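PDB 6VSS: arginase, mitochondrial from Medicago truncatula, which hydrolyses L-arginine to urea and L-ornithine with a pair of manganese ions, and also converts agmatine to putrescine, working as a homohexamer. Local coordinates for residues A177-H182 and Y212-V217; P150-V155 and Q302-G307; I277-S282 and D321-L326. One frame throughout, in Å; residues are numbered along the deposited sequence.

Contact 1 of 3, residues A177-H182 and Y212-V217; sequences AVDILH and YARRLV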
ATOM      1  N   ALA B 177       0.261 -46.719  -3.324  1.00 37.85           N
ATOM      2  CA  ALA B 177       1.137 -45.574  -3.019  1.00 37.58           C
ATOM      3  C   ALA B 177       1.218 -44.667  -4.254  1.00 37.10           C
ATOM      4  O   ALA B 177       0.951 -45.130  -5.376  1.00 38.95           O
ATOM      5  CB  ALA B 177       2.477 -46.061  -2.592  1.00 38.53           C
ATOM      6  N   VAL B 178       1.519 -43.403  -4.052  1.00 34.19           N
ATOM      7  CA  VAL B 178       1.782 -42.467  -5.163  1.00 33.79           C
ATOM      8  C   VAL B 178       3.182 -41.946  -4.901  1.00 33.78           C
ATOM      9  O   VAL B 178       3.656 -42.097  -3.751  1.00 35.38           O
ATOM     10  CB  VAL B 178       0.712 -41.342  -5.224  1.00 33.31           C
ATOM     11  CG1 VAL B 178      -0.661 -41.916  -5.450  1.00 32.82           C
ATOM     12  CG2 VAL B 178       0.688 -40.477  -3.980  1.00 32.31           C
ATOM     13  N   ASP B 179       3.836 -41.375  -5.905  1.00 34.18           N
ATOM     14  CA  ASP B 179       5.065 -40.567  -5.683  1.00 33.22           C
ATOM     15  C   ASP B 179       4.596 -39.128  -5.583  1.00 30.04           C
ATOM     16  O   ASP B 179       3.657 -38.827  -6.275  1.00 28.94           O
ATOM     17  CB  ASP B 179       6.102 -40.755  -6.792  1.00 34.32           C
ATOM     18  CG  ASP B 179       6.808 -42.114  -6.844  1.00 36.01           C
ATOM     19  OD1 ASP B 179       6.826 -42.835  -5.814  1.00 35.89           O
ATOM     20  OD2 ASP B 179       7.380 -42.428  -7.917  1.00 34.96           O
ATOM     21  N   ILE B 180       5.267 -38.293  -4.791  1.00 29.16           N
ATOM     22  CA  ILE B 180       4.890 -36.871  -4.609  1.00 27.19           C
ATOM     23  C   ILE B 180       6.043 -35.956  -4.989  1.00 26.58           C
ATOM     24  O   ILE B 180       7.179 -36.182  -4.603  1.00 26.50           O
ATOM     25  CB  ILE B 180       4.402 -36.590  -3.187  1.00 27.59           C
ATOM     26  CG1 ILE B 180       3.223 -37.482  -2.796  1.00 27.37           C
ATOM     27  CG2 ILE B 180       4.117 -35.094  -3.022  1.00 26.41           C
ATOM     28  CD1 ILE B 180       2.761 -37.259  -1.403  1.00 28.37           C
ATOM     29  N   LEU B 181       5.707 -34.938  -5.743  1.00 25.47           N
ATOM     30  CA  LEU B 181       6.586 -33.801  -6.029  1.00 24.73           C
ATOM     31  C   LEU B 181       5.976 -32.666  -5.239  1.00 24.62           C
ATOM     32  O   LEU B 181       4.780 -32.410  -5.451  1.00 23.53           O
ATOM     33  CB  LEU B 181       6.559 -33.474  -7.518  1.00 24.01           C
ATOM     34  CG  LEU B 181       7.283 -32.176  -7.855  1.00 23.69           C
ATOM     35  CD1 LEU B 181       8.720 -32.217  -7.376  1.00 23.59           C
ATOM     36  CD2 LEU B 181       7.190 -31.943  -9.366  1.00 24.32           C
ATOM     37  N   HIS B 182       6.745 -32.118  -4.297  1.00 24.50           N
ATOM     38  CA  HIS B 182       6.255 -31.190  -3.265  1.00 24.53           C
ATOM     39  C   HIS B 182       7.139 -29.960  -3.353  1.00 25.31           C
ATOM     40  O   HIS B 182       8.357 -30.092  -3.108  1.00 27.12           O
ATOM     41  CB  HIS B 182       6.234 -31.913  -1.928  1.00 25.10           C
ATOM     42  CG  HIS B 182       6.127 -31.027  -0.722  1.00 25.35           C
ATOM     43  ND1 HIS B 182       6.783 -31.323   0.468  1.00 25.47           N
ATOM     44  CD2 HIS B 182       5.394 -29.918  -0.490  1.00 24.90           C
ATOM     45  CE1 HIS B 182       6.438 -30.430   1.376  1.00 25.86           C
ATOM     46  NE2 HIS B 182       5.608 -29.542   0.797  1.00 25.10           N
ATOM     47  N   TYR B 212       1.266 -43.670   2.478  1.00 40.94           N
ATOM     48  CA  TYR B 212       0.381 -43.302   1.342  1.00 39.84           C
ATOM     49  C   TYR B 212       1.253 -42.897   0.172  1.00 37.81           C
ATOM     50  O   TYR B 212       0.767 -42.882  -0.926  1.00 36.23           O
ATOM     51  CB  TYR B 212      -0.589 -42.187   1.729  1.00 40.64           C
ATOM     52  CG  TYR B 212      -1.554 -42.589   2.812  1.00 41.28           C
ATOM     53  CD1 TYR B 212      -2.484 -43.590   2.576  1.00 40.34           C
ATOM     54  CD2 TYR B 212      -1.520 -41.997   4.071  1.00 41.23           C
ATOM     55  CE1 TYR B 212      -3.386 -43.970   3.549  1.00 39.79           C
ATOM     56  CE2 TYR B 212      -2.424 -42.368   5.057  1.00 41.13           C
ATOM     57  CZ  TYR B 212      -3.352 -43.363   4.790  1.00 39.59           C
ATOM     58  OH  TYR B 212      -4.241 -43.765   5.735  1.00 36.55           O
ATOM     59  N   ALA B 213       2.511 -42.556   0.435  1.00 39.05           N
ATOM     60  CA  ALA B 213       3.482 -42.095  -0.585  1.00 38.80           C
ATOM     61  C   ALA B 213       4.743 -42.959  -0.519  1.00 39.96           C
ATOM     62  O   ALA B 213       5.067 -43.427   0.585  1.00 39.75           O
ATOM     63  CB  ALA B 213       3.793 -40.641  -0.396  1.00 38.14           C
ATOM     64  N   ARG B 214       5.389 -43.188  -1.667  1.00 40.32           N
ATOM     65  CA  ARG B 214       6.695 -43.898  -1.739  1.00 40.65           C
ATOM     66  C   ARG B 214       7.805 -42.848  -1.812  1.00 38.30           C
ATOM     67  O   ARG B 214       8.377 -42.559  -0.796  1.00 38.53           O
ATOM     68  CB  ARG B 214       6.689 -44.857  -2.924  1.00 42.18           C
ATOM     69  CG  ARG B 214       8.000 -45.598  -3.139  1.00 43.31           C
ATOM     70  CD  ARG B 214       7.874 -46.493  -4.354  1.00 44.59           C
ATOM     71  NE  ARG B 214       7.740 -45.669  -5.545  1.00 44.03           N
ATOM     72  CZ  ARG B 214       8.145 -46.007  -6.745  1.00 44.04           C
ATOM     73  NH1 ARG B 214       8.705 -47.192  -6.945  1.00 45.37           N
ATOM     74  NH2 ARG B 214       7.978 -45.155  -7.744  1.00 44.43           N
ATOM     75  N   ARG B 215       8.031 -42.252  -2.969  1.00 36.12           N
ATOM     76  CA  ARG B 215       8.946 -41.114  -3.119  1.00 34.61           C
ATOM     77  C   ARG B 215       8.219 -39.827  -2.734  1.00 34.35           C
ATOM     78  O   ARG B 215       6.974 -39.727  -2.877  1.00 34.54           O
ATOM     79  CB  ARG B 215       9.473 -41.095  -4.545  1.00 36.40           C
ATOM     80  CG  ARG B 215      10.268 -42.353  -4.883  1.00 37.60           C
ATOM     81  CD  ARG B 215      10.915 -42.254  -6.244  1.00 38.95           C
ATOM     82  NE  ARG B 215      11.857 -41.156  -6.298  1.00 40.22           N
ATOM     83  CZ  ARG B 215      12.247 -40.557  -7.415  1.00 40.74           C
ATOM     84  NH1 ARG B 215      11.789 -40.936  -8.599  1.00 42.60           N
ATOM     85  NH2 ARG B 215      13.119 -39.577  -7.345  1.00 40.62           N
ATOM     86  N   LEU B 216       8.956 -38.947  -2.092  1.00 33.37           N
ATOM     87  CA  LEU B 216       8.517 -37.575  -1.783  1.00 32.07           C
ATOM     88  C   LEU B 216       9.679 -36.693  -2.195  1.00 30.83           C
ATOM     89  O   LEU B 216      10.702 -36.708  -1.520  1.00 33.65           O
ATOM     90  CB  LEU B 216       8.216 -37.459  -0.297  1.00 31.93           C
ATOM     91  CG  LEU B 216       8.067 -36.040   0.260  1.00 32.07           C
ATOM     92  CD1 LEU B 216       7.101 -35.204  -0.561  1.00 30.69           C
ATOM     93  CD2 LEU B 216       7.617 -36.134   1.718  1.00 32.46           C
ATOM     94  N   VAL B 217       9.546 -35.998  -3.288  1.00 29.54           N
ATOM     95  CA  VAL B 217      10.646 -35.152  -3.819  1.00 29.54           C
ATOM     96  C   VAL B 217      10.312 -33.720  -3.457  1.00 29.01           C
ATOM     97  O   VAL B 217       9.268 -33.280  -3.921  1.00 29.30           O
ATOM     98  CB  VAL B 217      10.766 -35.343  -5.327  1.00 28.78           C
ATOM     99  CG1 VAL B 217      11.896 -34.516  -5.900  1.00 29.20           C
ATOM    100  CG2 VAL B 217      10.915 -36.810  -5.652  1.00 29.21           C
TER
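Asp179, Ile180 and Val217 bury more surface than any other residues between 177-182 and 212-217, and Asp179 shows how a side chain can stand in where a backbone pairing is interrupted. The carboxylate of Asp179 and the guanidinium of Arg214 are nearly coplanar, 8° apart, in a side-on salt bridge that uses the syn lone pairs of both oxygens: NE of Arg214 reaches OD1 of Asp179 at 3.0 Å and NH2 of Arg214 reaches OD2 of Asp179 at 2.8 Å. From above the carboxylate plane, the backbone N of Arg215 adds a second bond to OD1 of Asp179 (3.1 Å), the third to the carboxylate. The aspartate thus bridges the beta bulge, where the register slips by one between Val178-Ala213 and Ile180-Leu216. OD2 of Asp179 also takes the backbone N of Gly258.

On both sides of the bulge the strands pair in parallel, neighbours in the central sheet of the arginase alpha/beta fold and members of a beta-alpha-beta unit with helix 203-209. Val217 N donates to Ile180 O at 2.7 Å, and Val217 O receives His182 N at 2.8 Å. CG1 of Val217 meets CD1 of Leu181 at 4.2 Å, on the face away from Ile180 and Leu216. With CG1 anti to the carbonyl carbon (chi1 -57°), Ile180 carries its CD1 back to CB of Ala213, 3.7 Å away, while its CG2 meets CD1 of Leu216 at 3.9 Å; helix 203-209 covers this face through Ile207 and Met208. CD1 of Leu216 also lies against CB of His182, whose NE2 bonds the manganese ligand Asp184.

Contact 2 of 3, residues P150-V155 and Q302-G307; sequences PLRPLV and QGDIVG
Arg152 reaches from strand 151-155 to Asp304, just before strand 305-307, and to Ile305, its first residue; the two strands are neighbours in the parallel central sheet of the arginase alpha/beta fold. The case illustrates how a long side chain can tie strands together where their N-terminal ends stand apart: the short segments are inclined at 64°. With CG anti to the carbonyl carbon (chi1 -69°) and the chain extended from CG to NE, Arg152 spans the gap at nearly full length. NH1 of Arg152 gives one bond to OD1 of Asp304 at 2.8 Å, as a salt bridge, and another to the backbone O of Ile305 at 2.9 Å.

Both acceptors lie near the guanidinium plane, yet neither is met squarely: the carboxylate of Asp304 is turned 59° from that plane, and the carbonyl of Ile305 is approached from above its own. Asp304, its CG anti to the backbone N, presents OD1 on the syn side, and Lys341 gives the same oxygen a second positive partner. CG1 of Val306 also touches NH1 of Arg152. Further up, CD of Pro153 rests 3.7 Å from O of Val306, and CA of Gly307 approaches O of Pro153 at 3.4 Å.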
ATOM      1  N   PRO B 150     -13.771 -38.456 -16.362  1.00 36.72           N
ATOM      2  CA  PRO B 150     -12.313 -38.410 -16.346  1.00 34.74           C
ATOM      3  C   PRO B 150     -11.772 -37.326 -15.400  1.00 35.35           C
ATOM      4  O   PRO B 150     -10.644 -36.926 -15.580  1.00 33.94           O
ATOM      5  CB  PRO B 150     -12.023 -38.011 -17.796  1.00 35.68           C
ATOM      6  CG  PRO B 150     -13.142 -37.055 -18.145  1.00 34.25           C
ATOM      7  CD  PRO B 150     -14.325 -37.479 -17.298  1.00 34.99           C
ATOM      8  N   LEU B 151     -12.599 -36.853 -14.463  1.00 33.89           N
ATOM      9  CA  LEU B 151     -12.189 -35.760 -13.544  1.00 33.74           C
ATOM     10  C   LEU B 151     -11.024 -36.241 -12.690  1.00 32.83           C
ATOM     11  O   LEU B 151     -11.066 -37.401 -12.190  1.00 32.67           O
ATOM     12  CB  LEU B 151     -13.330 -35.357 -12.619  1.00 33.49           C
ATOM     13  CG  LEU B 151     -14.636 -34.931 -13.286  1.00 32.41           C
ATOM     14  CD1 LEU B 151     -15.540 -34.298 -12.243  1.00 32.11           C
ATOM     15  CD2 LEU B 151     -14.380 -33.989 -14.450  1.00 32.59           C
ATOM     16  N   ARG B 152     -10.069 -35.348 -12.461  1.00 30.91           N
ATOM     17  CA  ARG B 152      -8.911 -35.551 -11.561  1.00 30.55           C
ATOM     18  C   ARG B 152      -8.820 -34.322 -10.635  1.00 30.24           C
ATOM     19  O   ARG B 152      -8.875 -33.201 -11.124  1.00 27.43           O
ATOM     20  CB  ARG B 152      -7.632 -35.865 -12.328  1.00 32.03           C
ATOM     21  CG  ARG B 152      -7.629 -37.223 -13.006  1.00 33.98           C
ATOM     22  CD  ARG B 152      -6.249 -37.615 -13.483  1.00 35.57           C
ATOM     23  NE  ARG B 152      -6.346 -38.771 -14.344  1.00 36.00           N
ATOM     24  CZ  ARG B 152      -5.371 -39.592 -14.678  1.00 37.66           C
ATOM     25  NH1 ARG B 152      -4.145 -39.413 -14.238  1.00 36.64           N
ATOM     26  NH2 ARG B 152      -5.629 -40.606 -15.476  1.00 41.55           N
ATOM     27  N   PRO B 153      -8.691 -34.539  -9.320  1.00 29.41           N
ATOM     28  CA  PRO B 153      -8.753 -33.476  -8.317  1.00 29.67           C
ATOM     29  C   PRO B 153      -7.512 -32.578  -8.294  1.00 28.33           C
ATOM     30  O   PRO B 153      -6.401 -33.073  -8.049  1.00 27.21           O
ATOM     31  CB  PRO B 153      -8.861 -34.250  -7.004  1.00 30.07           C
ATOM     32  CG  PRO B 153      -8.100 -35.487  -7.303  1.00 31.35           C
ATOM     33  CD  PRO B 153      -8.607 -35.854  -8.685  1.00 30.86           C
ATOM     34  N   LEU B 154      -7.727 -31.310  -8.617  1.00 27.65           N
ATOM     35  CA  LEU B 154      -6.747 -30.211  -8.402  1.00 26.53           C
ATOM     36  C   LEU B 154      -7.310 -29.372  -7.233  1.00 25.14           C
ATOM     37  O   LEU B 154      -8.261 -28.636  -7.386  1.00 23.33           O
ATOM     38  CB  LEU B 154      -6.511 -29.468  -9.722  1.00 26.15           C
ATOM     39  CG  LEU B 154      -5.197 -28.686  -9.796  1.00 26.76           C
ATOM     40  CD1 LEU B 154      -4.949 -28.097 -11.200  1.00 27.12           C
ATOM     41  CD2 LEU B 154      -5.231 -27.548  -8.761  1.00 25.71           C
ATOM     42  N   VAL B 155      -6.818 -29.647  -6.029  1.00 25.54           N
ATOM     43  CA  VAL B 155      -7.321 -29.027  -4.786  1.00 25.35           C
ATOM     44  C   VAL B 155      -6.766 -27.606  -4.633  1.00 24.72           C
ATOM     45  O   VAL B 155      -5.522 -27.390  -4.783  1.00 24.84           O
ATOM     46  CB  VAL B 155      -7.047 -29.947  -3.597  1.00 25.80           C
ATOM     47  CG1 VAL B 155      -7.382 -29.284  -2.279  1.00 25.52           C
ATOM     48  CG2 VAL B 155      -7.807 -31.274  -3.767  1.00 25.74           C
ATOM     49  N   GLN B 302       7.939 -36.247 -15.848  1.00 40.21           N
ATOM     50  CA  GLN B 302       7.311 -37.460 -16.412  1.00 40.62           C
ATOM     51  C   GLN B 302       6.616 -38.226 -15.292  1.00 37.88           C
ATOM     52  O   GLN B 302       7.131 -38.306 -14.169  1.00 39.11           O
ATOM     53  CB  GLN B 302       8.379 -38.313 -17.126  1.00 42.91           C
ATOM     54  CG  GLN B 302       8.991 -37.545 -18.292  1.00 45.39           C
ATOM     55  CD  GLN B 302      10.052 -38.249 -19.094  1.00 47.73           C
ATOM     56  OE1 GLN B 302      10.972 -38.869 -18.566  1.00 49.68           O
ATOM     57  NE2 GLN B 302       9.939 -38.102 -20.397  1.00 48.89           N
ATOM     58  N   GLY B 303       5.508 -38.839 -15.629  1.00 35.95           N
ATOM     59  CA  GLY B 303       4.691 -39.620 -14.693  1.00 34.89           C
ATOM     60  C   GLY B 303       3.225 -39.318 -14.929  1.00 34.57           C
ATOM     61  O   GLY B 303       2.863 -38.262 -15.497  1.00 32.22           O
ATOM     62  N   ASP B 304       2.391 -40.260 -14.546  1.00 35.17           N
ATOM     63  CA  ASP B 304       0.928 -40.126 -14.598  1.00 35.41           C
ATOM     64  C   ASP B 304       0.518 -39.289 -13.386  1.00 33.26           C
ATOM     65  O   ASP B 304       0.421 -39.850 -12.283  1.00 32.73           O
ATOM     66  CB  ASP B 304       0.349 -41.542 -14.617  1.00 37.02           C
ATOM     67  CG  ASP B 304      -1.146 -41.560 -14.685  1.00 37.88           C
ATOM     68  OD1 ASP B 304      -1.688 -40.524 -15.112  1.00 38.04           O
ATOM     69  OD2 ASP B 304      -1.739 -42.582 -14.224  1.00 41.37           O
ATOM     70  N   ILE B 305       0.251 -37.997 -13.586  1.00 33.36           N
ATOM     71  CA  ILE B 305      -0.310 -37.096 -12.538  1.00 30.61           C
ATOM     72  C   ILE B 305      -1.789 -37.430 -12.278  1.00 29.25           C
ATOM     73  O   ILE B 305      -2.672 -37.213 -13.164  1.00 28.40           O
ATOM     74  CB  ILE B 305      -0.082 -35.618 -12.876  1.00 31.05           C
ATOM     75  CG1 ILE B 305       1.378 -35.369 -13.245  1.00 31.90           C
ATOM     76  CG2 ILE B 305      -0.521 -34.754 -11.707  1.00 30.02           C
ATOM     77  CD1 ILE B 305       1.594 -34.068 -13.955  1.00 33.31           C
ATOM     78  N   VAL B 306      -2.032 -37.932 -11.064  1.00 28.49           N
ATOM     79  CA  VAL B 306      -3.363 -38.391 -10.573  1.00 29.60           C
ATOM     80  C   VAL B 306      -4.034 -37.336  -9.676  1.00 29.73           C
ATOM     81  O   VAL B 306      -5.272 -37.341  -9.527  1.00 30.01           O
ATOM     82  CB  VAL B 306      -3.264 -39.757  -9.880  1.00 29.00           C
ATOM     83  CG1 VAL B 306      -2.672 -40.747 -10.845  1.00 30.72           C
ATOM     84  CG2 VAL B 306      -2.459 -39.735  -8.609  1.00 29.07           C
ATOM     85  N   GLY B 307      -3.269 -36.432  -9.074  1.00 31.83           N
ATOM     86  CA  GLY B 307      -3.858 -35.319  -8.326  1.00 29.40           C
ATOM     87  C   GLY B 307      -2.839 -34.246  -8.046  1.00 29.26           C
ATOM     88  O   GLY B 307      -1.656 -34.465  -8.277  1.00 28.23           O
TER

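Contact 3 of 3, residues I277-S282 and D321-L326; sequences IAPGVS and DGITAL
Thr324, in the first turn of the helix that begins at Ile323, meets Gly280 in the irregular segment 277-282 and demonstrates how one short side chain can join a loop to a helix with both of its branches. Its CB lies over the glycine backbone, 3.8 Å from CA of Gly280. From there the hydroxyl branch runs anti to the carbonyl carbon (chi1 -45°) and brings OG1 of Thr324 to N of Gly280 at 3.0 Å, where it accepts a hydrogen bond with an angle of 148° at the hydrogen. OG1 of Thr324 also lies 3.3 Å from CD of Pro279, and outside the pair it is hydrogen-bonded to Asp318. The methyl branch meets the other end of the same glycine: CG2 of Thr324 packs 3.5 Å from O of Gly280 and touches CB of Ala278 at 4.2 Å.

Gly280 sits at the centre of an inverse gamma turn, in which N of Val281 bonds O of Pro279 at 2.8 Å. A CB on Gly280 would point toward the helix and come within clashing distance of CB of Thr324, so the close approach depends on glycine. Replacing Thr324 with a valine would probably leave the N-H of Gly280 and the carboxylate of Asp318 without this hydroxyl partner, weakening the tie between loop and helix. Alongside, CG2 of Ile323 meets CG of Pro279 at 4.1 Å, and Pro275 of a second subunit packs on Ile323.

The loop leaves strand 264-269 beyond the manganese ligands Asp269 and Asp271 and leads toward helix 291-300, while Thr324 stands at the start of helix 323-339, whose Ala325 and Leu326 rest on Ala91 of helix 84-92.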
ATOM      1  N   ILE B 277       8.193 -12.493  -5.279  1.00 25.11           N
ATOM      2  CA  ILE B 277       7.282 -13.048  -6.323  1.00 25.95           C
ATOM      3  C   ILE B 277       5.895 -13.317  -5.707  1.00 24.43           C
ATOM      4  O   ILE B 277       4.844 -13.042  -6.349  1.00 26.24           O
ATOM      5  CB  ILE B 277       7.911 -14.339  -6.923  1.00 27.13           C
ATOM      6  CG1 ILE B 277       9.335 -14.156  -7.459  1.00 29.25           C
ATOM      7  CG2 ILE B 277       7.061 -14.911  -8.016  1.00 27.43           C
ATOM      8  CD1 ILE B 277       9.475 -12.924  -8.291  1.00 31.08           C
ATOM      9  N   ALA B 278       5.880 -13.866  -4.513  1.00 23.05           N
ATOM     10  CA  ALA B 278       4.683 -14.395  -3.841  1.00 22.90           C
ATOM     11  C   ALA B 278       4.548 -13.762  -2.465  1.00 22.51           C
ATOM     12  O   ALA B 278       4.737 -14.448  -1.492  1.00 24.01           O
ATOM     13  CB  ALA B 278       4.759 -15.895  -3.744  1.00 21.85           C
ATOM     14  N   PRO B 279       4.300 -12.451  -2.345  1.00 22.42           N
ATOM     15  CA  PRO B 279       4.170 -11.840  -1.043  1.00 21.96           C
ATOM     16  C   PRO B 279       2.939 -12.325  -0.262  1.00 21.54           C
ATOM     17  O   PRO B 279       2.957 -12.309   0.913  1.00 21.39           O
ATOM     18  CB  PRO B 279       4.119 -10.334  -1.325  1.00 21.95           C
ATOM     19  CG  PRO B 279       3.763 -10.213  -2.765  1.00 22.56           C
ATOM     20  CD  PRO B 279       4.168 -11.505  -3.429  1.00 22.57           C
ATOM     21  N   GLY B 280       1.927 -12.786  -0.980  1.00 21.11           N
ATOM     22  CA  GLY B 280       0.651 -13.214  -0.406  1.00 21.63           C
ATOM     23  C   GLY B 280       0.762 -14.589   0.214  1.00 21.23           C
ATOM     24  O   GLY B 280       0.150 -15.480  -0.312  1.00 21.23           O
ATOM     25  N   VAL B 281       1.573 -14.760   1.265  1.00 21.64           N
ATOM     26  CA  VAL B 281       1.678 -16.052   2.018  1.00 22.31           C
ATOM     27  C   VAL B 281       1.779 -15.733   3.507  1.00 23.15           C
ATOM     28  O   VAL B 281       2.208 -14.610   3.823  1.00 23.67           O
ATOM     29  CB  VAL B 281       2.908 -16.874   1.567  1.00 22.17           C
ATOM     30  CG1 VAL B 281       2.797 -17.293   0.107  1.00 23.18           C
ATOM     31  CG2 VAL B 281       4.222 -16.155   1.778  1.00 22.12           C
ATOM     32  N   SER B 282       1.507 -16.690   4.383  1.00 23.67           N
ATOM     33  CA  SER B 282       1.698 -16.551   5.845  1.00 25.69           C
ATOM     34  C   SER B 282       3.195 -16.535   6.243  1.00 25.81           C
ATOM     35  O   SER B 282       3.546 -15.748   7.135  1.00 27.25           O
ATOM     36  CB  SER B 282       0.921 -17.654   6.576  1.00 27.29           C
ATOM     37  OG  SER B 282      -0.485 -17.488   6.379  1.00 29.21           O
ATOM     38  N   ASP B 321      -2.790  -5.011  -5.763  1.00 32.26           N
ATOM     39  CA  ASP B 321      -3.073  -5.496  -7.140  1.00 32.65           C
ATOM     40  C   ASP B 321      -3.370  -7.006  -7.175  1.00 30.49           C
ATOM     41  O   ASP B 321      -3.700  -7.470  -8.208  1.00 31.46           O
ATOM     42  CB  ASP B 321      -1.918  -5.156  -8.081  1.00 34.92           C
ATOM     43  CG  ASP B 321      -0.559  -5.625  -7.586  1.00 38.60           C
ATOM     44  OD1 ASP B 321      -0.492  -6.643  -6.920  1.00 38.78           O
ATOM     45  OD2 ASP B 321       0.422  -5.004  -7.924  1.00 43.63           O
ATOM     46  N   GLY B 322      -3.239  -7.729  -6.073  1.00 29.41           N
ATOM     47  CA  GLY B 322      -3.526  -9.175  -6.065  1.00 28.03           C
ATOM     48  C   GLY B 322      -2.515  -9.971  -6.870  1.00 28.11           C
ATOM     49  O   GLY B 322      -2.903 -10.962  -7.436  1.00 27.99           O
ATOM     50  N   ILE B 323      -1.254  -9.548  -6.895  1.00 26.91           N
ATOM     51  CA  ILE B 323      -0.222 -10.281  -7.688  1.00 26.08           C
ATOM     52  C   ILE B 323      -0.170 -11.767  -7.290  1.00 24.33           C
ATOM     53  O   ILE B 323      -0.121 -12.588  -8.160  1.00 23.36           O
ATOM     54  CB  ILE B 323       1.155  -9.583  -7.628  1.00 27.33           C
ATOM     55  CG1 ILE B 323       2.131 -10.130  -8.666  1.00 28.96           C
ATOM     56  CG2 ILE B 323       1.760  -9.568  -6.243  1.00 26.94           C
ATOM     57  CD1 ILE B 323       1.552 -10.289 -10.038  1.00 30.27           C
ATOM     58  N   THR B 324      -0.241 -12.082  -6.017  1.00 22.64           N
ATOM     59  CA  THR B 324      -0.113 -13.499  -5.613  1.00 22.42           C
ATOM     60  C   THR B 324      -1.325 -14.295  -6.068  1.00 21.79           C
ATOM     61  O   THR B 324      -1.159 -15.457  -6.339  1.00 21.99           O
ATOM     62  CB  THR B 324       0.181 -13.700  -4.136  1.00 22.10           C
ATOM     63  OG1 THR B 324       1.192 -12.763  -3.852  1.00 22.13           O
ATOM     64  CG2 THR B 324       0.670 -15.077  -3.774  1.00 21.74           C
ATOM     65  N   ALA B 325      -2.508 -13.713  -6.173  1.00 22.63           N
ATOM     66  CA  ALA B 325      -3.675 -14.441  -6.724  1.00 22.57           C
ATOM     67  C   ALA B 325      -3.339 -14.926  -8.147  1.00 22.21           C
ATOM     68  O   ALA B 325      -3.607 -16.098  -8.497  1.00 21.13           O
ATOM     69  CB  ALA B 325      -4.907 -13.571  -6.700  1.00 23.16           C
ATOM     70  N   LEU B 326      -2.750 -14.018  -8.936  1.00 22.49           N
ATOM     71  CA  LEU B 326      -2.316 -14.303 -10.329  1.00 23.80           C
ATOM     72  C   LEU B 326      -1.225 -15.378 -10.314  1.00 22.61           C
ATOM     73  O   LEU B 326      -1.316 -16.308 -11.131  1.00 21.20           O
ATOM     74  CB  LEU B 326      -1.799 -13.007 -10.958  1.00 26.45           C
ATOM     75  CG  LEU B 326      -2.873 -12.110 -11.565  1.00 30.07           C
ATOM     76  CD1 LEU B 326      -2.259 -10.870 -12.192  1.00 32.97           C
ATOM     77  CD2 LEU B 326      -3.694 -12.875 -12.590  1.00 31.81           C
TER

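All three contacts are largely buried, but their surroundings differ. Contacts 1 and 2 belong to the same parallel sheet and touch through Val178 and Val306, with no other subunit reaching either; contact 1 is nested within the chain loop closed by contact 2. Contact 3 lies on the opposite side of the chain's centre, about 25 Å from contact 2 between centres, and its residues also pack on other subunits. Chemistry follows place. Contact 1 combines backbone pairing broken by one bulge with a salt bridge, contact 2 relies on an arginine between strands apart at their N-terminal ends, and contact 3 has no ion pair, joining loop to helix with one hydroxyl bond and apolar packing.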